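Local atomic coordinates of nitrate transport protein (Parabacteroides distasonis, PDB entry 3HN0), a protein that is probably the substrate-binding component of an ABC transporter, perhaps for nitrate or a related small solute, as its name suggests. Residues A19-K33 and Y195-K209. Sequence-based numbering, arbitrary orientation. Where two conformers were deposited one is given.
Sequences AFADWLENPPIIDNK and YRIAFEDALRASCQK
A19 and C207 bring the backbones within 4.7 Å between their CA atoms, and helix 21-25 crosses helix 196-209 at 100°; from there segment 19-33 runs back along the helix until I30 faces A198. At the close end the side chain of S206 enters a hole formed by A19, A21, D22 and W23. S206 swings OG away from its own amide nitrogen, which carries the hydroxyl to A19 O (OG to O 2.6 Å), a bond tilted out of the carbonyl plane; OG also accepts weakly from D22 N. D22 OD1 takes two donors from opposite faces of the carboxylate plane: K209 NZ at 2.8 Å, a salt bridge lying well above that plane, and N26 ND2 on the syn side. A leucine in place of D22 would probably leave the K209 ammonium without its charge partner and the N26 amide free to turn. The W23 indole stands edge-on to the helix, its NE1 making a weak, 154° bond to A202 O; water 3 also links the two, accepting weakly from NE1 and donating to A202 O. F20 brings CD2 over one indole face near its rim, and P28 CG sits near the rim of the other. L203 CD1 sits over the F20 ring, 16° off its normal, a CH-pi contact. These layers belong to one side of the seven-stranded mixed sheet in one lobe of a two-lobed fold, as in periplasmic binding proteins: W23 also touches V35 and V37, and L203 touches Y244. Farther along, I30 CG2 touches both Y195 CD1 and A198 CB, 3.8 Å from each, while its CD1 reaches F199. The type I' turn I30-K33 sends the D31 and K33 side chains to the Y195 hydroxyl: OH donates to the anti lone pair of D31 OD2 at 2.6 Å, and K33 NZ approaches OH near the ring plane at a weak 3.2 Å.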
loop_
_atom_site.group_PDB
_atom_site.type_symbol
_atom_site.label_atom_id
_atom_site.label_comp_id
_atom_site.label_asym_id
_atom_site.label_seq_id
_atom_site.Cartn_x
_atom_site.Cartn_y
_atom_site.Cartn_z
ATOM N N ALA A 19 12.161 -8.834 -12.079
ATOM C CA ALA A 19 10.839 -9.147 -12.569
ATOM C C ALA A 19 10.846 -9.835 -13.920
ATOM O O ALA A 19 9.948 -10.593 -14.235
ATOM C CB ALA A 19 10.004 -7.834 -12.657
ATOM N N PHE A 20 11.852 -9.496 -14.717
ATOM C CA PHE A 20 12.023 -9.995 -16.067
ATOM C C PHE A 20 12.977 -11.187 -16.143
ATOM O O PHE A 20 13.252 -11.689 -17.228
ATOM C CB PHE A 20 12.531 -8.829 -16.941
ATOM C CG PHE A 20 11.503 -7.786 -17.215
ATOM C CD1 PHE A 20 11.309 -6.744 -16.356
ATOM C CD2 PHE A 20 10.713 -7.851 -18.372
ATOM C CE1 PHE A 20 10.355 -5.803 -16.609
ATOM C CE2 PHE A 20 9.750 -6.904 -18.635
ATOM C CZ PHE A 20 9.563 -5.890 -17.756
ATOM N N ALA A 21 13.472 -11.671 -14.992
ATOM C CA ALA A 21 14.524 -12.687 -14.979
ATOM C C ALA A 21 14.163 -13.906 -15.792
ATOM O O ALA A 21 15.012 -14.446 -16.508
ATOM C CB ALA A 21 14.898 -13.092 -13.524
ATOM N N ASP A 22 12.926 -14.374 -15.661
ATOM C CA ASP A 22 12.559 -15.592 -16.329
ATOM C C ASP A 22 12.517 -15.395 -17.863
ATOM O O ASP A 22 12.557 -16.355 -18.585
ATOM C CB ASP A 22 11.252 -16.182 -15.862
ATOM C CG ASP A 22 11.061 -17.618 -16.357
ATOM O OD1 ASP A 22 11.943 -18.449 -16.087
ATOM O OD2 ASP A 22 10.048 -17.921 -17.012
ATOM N N TRP A 23 12.444 -14.162 -18.327
ATOM C CA TRP A 23 12.510 -13.913 -19.786
ATOM C C TRP A 23 13.921 -14.029 -20.341
ATOM O O TRP A 23 14.121 -14.245 -21.540
ATOM C CB TRP A 23 11.963 -12.544 -20.115
ATOM C CG TRP A 23 10.442 -12.367 -19.957
ATOM C CD1 TRP A 23 9.557 -13.234 -19.367
ATOM C CD2 TRP A 23 9.675 -11.257 -20.398
ATOM N NE1 TRP A 23 8.273 -12.700 -19.409
ATOM C CE2 TRP A 23 8.325 -11.494 -20.035
ATOM C CE3 TRP A 23 9.988 -10.054 -21.015
ATOM C CZ2 TRP A 23 7.326 -10.574 -20.290
ATOM C CZ3 TRP A 23 8.994 -9.166 -21.280
ATOM C CH2 TRP A 23 7.668 -9.441 -20.924
ATOM N N LEU A 24 14.919 -13.885 -19.475
ATOM C CA LEU A 24 16.299 -14.170 -19.869
ATOM C C LEU A 24 16.511 -15.642 -19.877
ATOM O O LEU A 24 17.112 -16.197 -20.805
ATOM C CB LEU A 24 17.299 -13.506 -18.900
ATOM C CG LEU A 24 17.387 -12.006 -19.032
ATOM C CD1 LEU A 24 18.187 -11.413 -17.861
ATOM C CD2 LEU A 24 18.068 -11.672 -20.363
ATOM N N GLU A 25 16.009 -16.299 -18.841
ATOM C CA GLU A 25 16.139 -17.738 -18.718
ATOM C C GLU A 25 15.412 -18.462 -19.849
ATOM O O GLU A 25 15.976 -19.353 -20.459
ATOM C CB GLU A 25 15.608 -18.206 -17.351
ATOM C CG GLU A 25 15.765 -19.728 -17.078
ATOM C CD GLU A 25 17.218 -20.186 -16.849
ATOM O OE1 GLU A 25 18.121 -19.344 -16.616
ATOM O OE2 GLU A 25 17.461 -21.419 -16.900
ATOM N N ASN A 26 14.168 -18.049 -20.120
ATOM C CA ASN A 26 13.227 -18.743 -21.015
ATOM C C ASN A 26 12.438 -17.710 -21.816
ATOM O O ASN A 26 11.284 -17.410 -21.485
ATOM C CB ASN A 26 12.218 -19.543 -20.202
ATOM C CG ASN A 26 12.854 -20.726 -19.484
ATOM O OD1 ASN A 26 13.328 -21.666 -20.118
ATOM N ND2 ASN A 26 12.871 -20.671 -18.141
ATOM N N PRO A 27 13.071 -17.147 -22.839
ATOM C CA PRO A 27 12.436 -16.044 -23.571
ATOM C C PRO A 27 11.048 -16.442 -24.106
ATOM O O PRO A 27 10.945 -17.465 -24.794
ATOM C CB PRO A 27 13.365 -15.815 -24.740
ATOM C CG PRO A 27 14.727 -16.312 -24.267
ATOM C CD PRO A 27 14.441 -17.423 -23.287
ATOM N N PRO A 28 10.016 -15.647 -23.804
ATOM C CA PRO A 28 8.672 -15.931 -24.320
ATOM C C PRO A 28 8.607 -15.701 -25.814
ATOM O O PRO A 28 9.410 -14.947 -26.360
ATOM C CB PRO A 28 7.791 -14.900 -23.635
ATOM C CG PRO A 28 8.585 -14.291 -22.598
ATOM C CD PRO A 28 10.002 -14.571 -22.802
ATOM N N ILE A 29 7.683 -16.375 -26.481
ATOM C CA ILE A 29 7.472 -16.157 -27.905
ATOM C C ILE A 29 6.056 -15.628 -28.045
ATOM O O ILE A 29 5.113 -16.243 -27.536
ATOM C CB ILE A 29 7.622 -17.469 -28.711
ATOM C CG1 ILE A 29 9.064 -18.019 -28.652
ATOM C CG2 ILE A 29 7.195 -17.239 -30.165
ATOM C CD1 ILE A 29 9.096 -19.459 -29.045
ATOM N N ILE A 30 5.912 -14.465 -28.640
ATOM C CA ILE A 30 4.616 -13.844 -28.868
ATOM C C ILE A 30 4.475 -13.616 -30.363
ATOM O O ILE A 30 5.338 -12.954 -30.969
ATOM C CB ILE A 30 4.519 -12.485 -28.097
ATOM C CG1 ILE A 30 4.632 -12.790 -26.586
ATOM C CG2 ILE A 30 3.214 -11.733 -28.478
ATOM C CD1 ILE A 30 4.686 -11.547 -25.708
ATOM N N ASP A 31 3.416 -14.157 -30.968
ATOM C CA ASP A 31 3.152 -13.968 -32.403
ATOM C C ASP A 31 4.378 -14.322 -33.229
ATOM O O ASP A 31 4.715 -13.585 -34.149
ATOM C CB ASP A 31 2.697 -12.516 -32.674
ATOM C CG ASP A 31 2.092 -12.308 -34.027
ATOM O OD1 ASP A 31 1.503 -13.250 -34.569
ATOM O OD2 ASP A 31 2.186 -11.166 -34.545
ATOM N N ASN A 32 5.037 -15.433 -32.873
ATOM C CA ASN A 32 6.217 -15.978 -33.571
ATOM C C ASN A 32 7.405 -15.019 -33.490
ATOM O O ASN A 32 8.283 -15.039 -34.371
ATOM C CB ASN A 32 5.878 -16.237 -35.038
ATOM C CG ASN A 32 6.990 -16.955 -35.784
ATOM O OD1 ASN A 32 7.622 -17.870 -35.262
ATOM N ND2 ASN A 32 7.194 -16.562 -37.033
ATOM N N LYS A 33 7.403 -14.158 -32.478
ATOM C CA LYS A 33 8.546 -13.302 -32.153
ATOM C C LYS A 33 9.109 -13.618 -30.805
ATOM O O LYS A 33 8.389 -13.630 -29.810
ATOM C CB LYS A 33 8.155 -11.860 -32.212
ATOM C CG LYS A 33 7.745 -11.442 -33.594
ATOM C CD LYS A 33 7.103 -10.077 -33.571
ATOM C CE LYS A 33 6.516 -9.696 -34.936
ATOM N NZ LYS A 33 6.271 -8.255 -34.990
ATOM N N TYR A 195 0.309 -6.291 -28.855
ATOM C CA TYR A 195 0.946 -7.330 -28.031
ATOM C C TYR A 195 0.831 -7.024 -26.583
ATOM O O TYR A 195 1.296 -7.769 -25.745
ATOM C CB TYR A 195 2.428 -7.442 -28.389
ATOM C CG TYR A 195 2.716 -7.900 -29.791
ATOM C CD1 TYR A 195 1.912 -8.800 -30.431
ATOM C CD2 TYR A 195 3.781 -7.379 -30.481
ATOM C CE1 TYR A 195 2.174 -9.219 -31.705
ATOM C CE2 TYR A 195 4.069 -7.777 -31.774
ATOM C CZ TYR A 195 3.273 -8.726 -32.383
ATOM O OH TYR A 195 3.542 -9.148 -33.685
ATOM N N ARG A 196 0.167 -5.939 -26.259
ATOM C CA ARG A 196 0.214 -5.475 -24.845
ATOM C C ARG A 196 -0.312 -6.526 -23.872
ATOM O O ARG A 196 0.310 -6.820 -22.894
ATOM C CB ARG A 196 -0.606 -4.184 -24.705
ATOM C CG ARG A 196 -0.614 -3.658 -23.228
ATOM C CD ARG A 196 -1.159 -2.234 -23.102
ATOM N NE ARG A 196 -2.494 -2.176 -23.650
ATOM C CZ ARG A 196 -3.614 -2.523 -23.023
ATOM N NH1 ARG A 196 -3.643 -2.868 -21.738
ATOM N NH2 ARG A 196 -4.747 -2.505 -23.721
ATOM N N ILE A 197 -1.535 -7.004 -24.087
ATOM C CA ILE A 197 -2.090 -8.010 -23.203
ATOM C C ILE A 197 -1.214 -9.279 -23.163
ATOM O O ILE A 197 -0.994 -9.818 -22.107
ATOM C CB ILE A 197 -3.542 -8.393 -23.584
ATOM C CG1 ILE A 197 -4.455 -7.183 -23.466
ATOM C CG2 ILE A 197 -4.035 -9.529 -22.710
ATOM C CD1 ILE A 197 -4.583 -6.643 -22.072
ATOM N N ALA A 198 -0.765 -9.765 -24.320
ATOM C CA ALA A 198 0.143 -10.946 -24.337
ATOM C C ALA A 198 1.425 -10.722 -23.476
ATOM O O ALA A 198 1.858 -11.585 -22.721
ATOM C CB ALA A 198 0.520 -11.299 -25.777
ATOM N N PHE A 199 2.038 -9.561 -23.638
ATOM C CA PHE A 199 3.257 -9.278 -22.900
ATOM C C PHE A 199 2.985 -9.064 -21.415
ATOM O O PHE A 199 3.778 -9.504 -20.593
ATOM C CB PHE A 199 4.228 -8.284 -23.612
ATOM C CG PHE A 199 3.978 -6.784 -23.415
ATOM C CD1 PHE A 199 4.073 -6.169 -22.167
ATOM C CD2 PHE A 199 3.800 -5.955 -24.542
ATOM C CE1 PHE A 199 3.938 -4.782 -22.038
ATOM C CE2 PHE A 199 3.639 -4.591 -24.405
ATOM C CZ PHE A 199 3.713 -3.994 -23.140
ATOM N N GLU A 200 1.864 -8.446 -21.084
ATOM C CA GLU A 200 1.463 -8.320 -19.654
ATOM C C GLU A 200 1.208 -9.691 -19.064
ATOM O O GLU A 200 1.613 -9.945 -17.959
ATOM C CB GLU A 200 0.243 -7.432 -19.454
ATOM C CG GLU A 200 0.491 -5.983 -19.796
ATOM C CD GLU A 200 -0.721 -5.106 -19.528
ATOM O OE1 GLU A 200 -1.844 -5.495 -19.934
ATOM O OE2 GLU A 200 -0.540 -4.022 -18.920
ATOM N N ASP A 201 0.490 -10.565 -19.750
ATOM C CA ASP A 201 0.298 -11.913 -19.260
ATOM C C ASP A 201 1.640 -12.582 -18.972
ATOM O O ASP A 201 1.808 -13.213 -17.926
ATOM C CB ASP A 201 -0.490 -12.791 -20.238
ATOM C CG ASP A 201 -1.942 -12.363 -20.457
ATOM O OD1 ASP A 201 -2.476 -11.559 -19.691
ATOM O OD2 ASP A 201 -2.530 -12.882 -21.448
ATOM N N ALA A 202 2.601 -12.459 -19.895
ATOM C CA ALA A 202 3.885 -13.143 -19.682
ATOM C C ALA A 202 4.664 -12.490 -18.553
ATOM O O ALA A 202 5.379 -13.151 -17.822
ATOM C CB ALA A 202 4.695 -13.143 -20.972
ATOM N N LEU A 203 4.517 -11.163 -18.398
ATOM C CA LEU A 203 5.223 -10.466 -17.342
ATOM C C LEU A 203 4.669 -10.835 -15.980
ATOM O O LEU A 203 5.413 -10.961 -15.026
ATOM C CB LEU A 203 5.159 -8.948 -17.560
ATOM C CG LEU A 203 5.968 -8.124 -16.574
ATOM C CD1 LEU A 203 7.381 -8.627 -16.421
ATOM C CD2 LEU A 203 5.957 -6.628 -17.067
ATOM N N ARG A 204 3.356 -10.995 -15.888
ATOM C CA ARG A 204 2.755 -11.509 -14.653
ATOM C C ARG A 204 3.358 -12.848 -14.265
ATOM O O ARG A 204 3.659 -13.071 -13.114
ATOM C CB ARG A 204 1.254 -11.645 -14.779
ATOM C CG ARG A 204 0.529 -10.357 -14.767
ATOM C CD ARG A 204 -1.053 -10.546 -14.795
ATOM N NE ARG A 204 -1.630 -9.236 -15.070
ATOM C CZ ARG A 204 -2.026 -8.793 -16.244
ATOM N NH1 ARG A 204 -2.173 -9.594 -17.293
ATOM N NH2 ARG A 204 -2.401 -7.538 -16.356
ATOM N N ALA A 205 3.552 -13.742 -15.229
ATOM C CA ALA A 205 4.133 -15.024 -14.947
ATOM C C ALA A 205 5.565 -14.910 -14.455
ATOM O O ALA A 205 5.980 -15.578 -13.480
ATOM C CB ALA A 205 4.064 -15.909 -16.202
ATOM N N SER A 206 6.337 -14.034 -15.113
ATOM C CA SER A 206 7.742 -13.822 -14.740
ATOM C C SER A 206 7.844 -13.221 -13.336
ATOM O O SER A 206 8.727 -13.622 -12.507
ATOM C CB SER A 206 8.449 -12.978 -15.788
ATOM O OG SER A 206 9.845 -12.853 -15.515
ATOM N N CYS A 207 6.922 -12.307 -13.034
ATOM C CA CYS A 207 6.909 -11.647 -11.705
ATOM C C CYS A 207 6.558 -12.694 -10.639
ATOM O O CYS A 207 7.160 -12.702 -9.577
ATOM C CB CYS A 207 5.892 -10.499 -11.638
ATOM S SG CYS A 207 6.454 -9.035 -12.516
ATOM N N GLN A 208 5.567 -13.548 -10.923
ATOM C CA GLN A 208 5.131 -14.596 -10.003
ATOM C C GLN A 208 6.268 -15.569 -9.703
ATOM O O GLN A 208 6.479 -15.995 -8.554
ATOM C CB GLN A 208 3.916 -15.333 -10.582
ATOM C CG GLN A 208 3.369 -16.411 -9.691
ATOM C CD GLN A 208 1.949 -16.836 -10.103
ATOM O OE1 GLN A 208 1.758 -17.908 -10.654
ATOM N NE2 GLN A 208 0.973 -15.962 -9.876
ATOM N N LYS A 209 7.005 -15.908 -10.735
ATOM C CA LYS A 209 8.103 -16.815 -10.602
ATOM C C LYS A 209 9.194 -16.237 -9.714
ATOM O O LYS A 209 9.750 -16.970 -8.938
ATOM C CB LYS A 209 8.681 -17.211 -11.954
ATOM C CG LYS A 209 9.664 -18.367 -11.811
ATOM C CD LYS A 209 10.129 -18.886 -13.163
ATOM C CE LYS A 209 11.041 -20.107 -13.090
ATOM N NZ LYS A 209 11.324 -20.642 -14.491
HETATM O O HOH W 1 11.499 -13.461 -13.010
HETATM O O HOH W 2 9.747 -20.595 -17.590
HETATM O O HOH W 3 7.047 -15.467 -18.812
#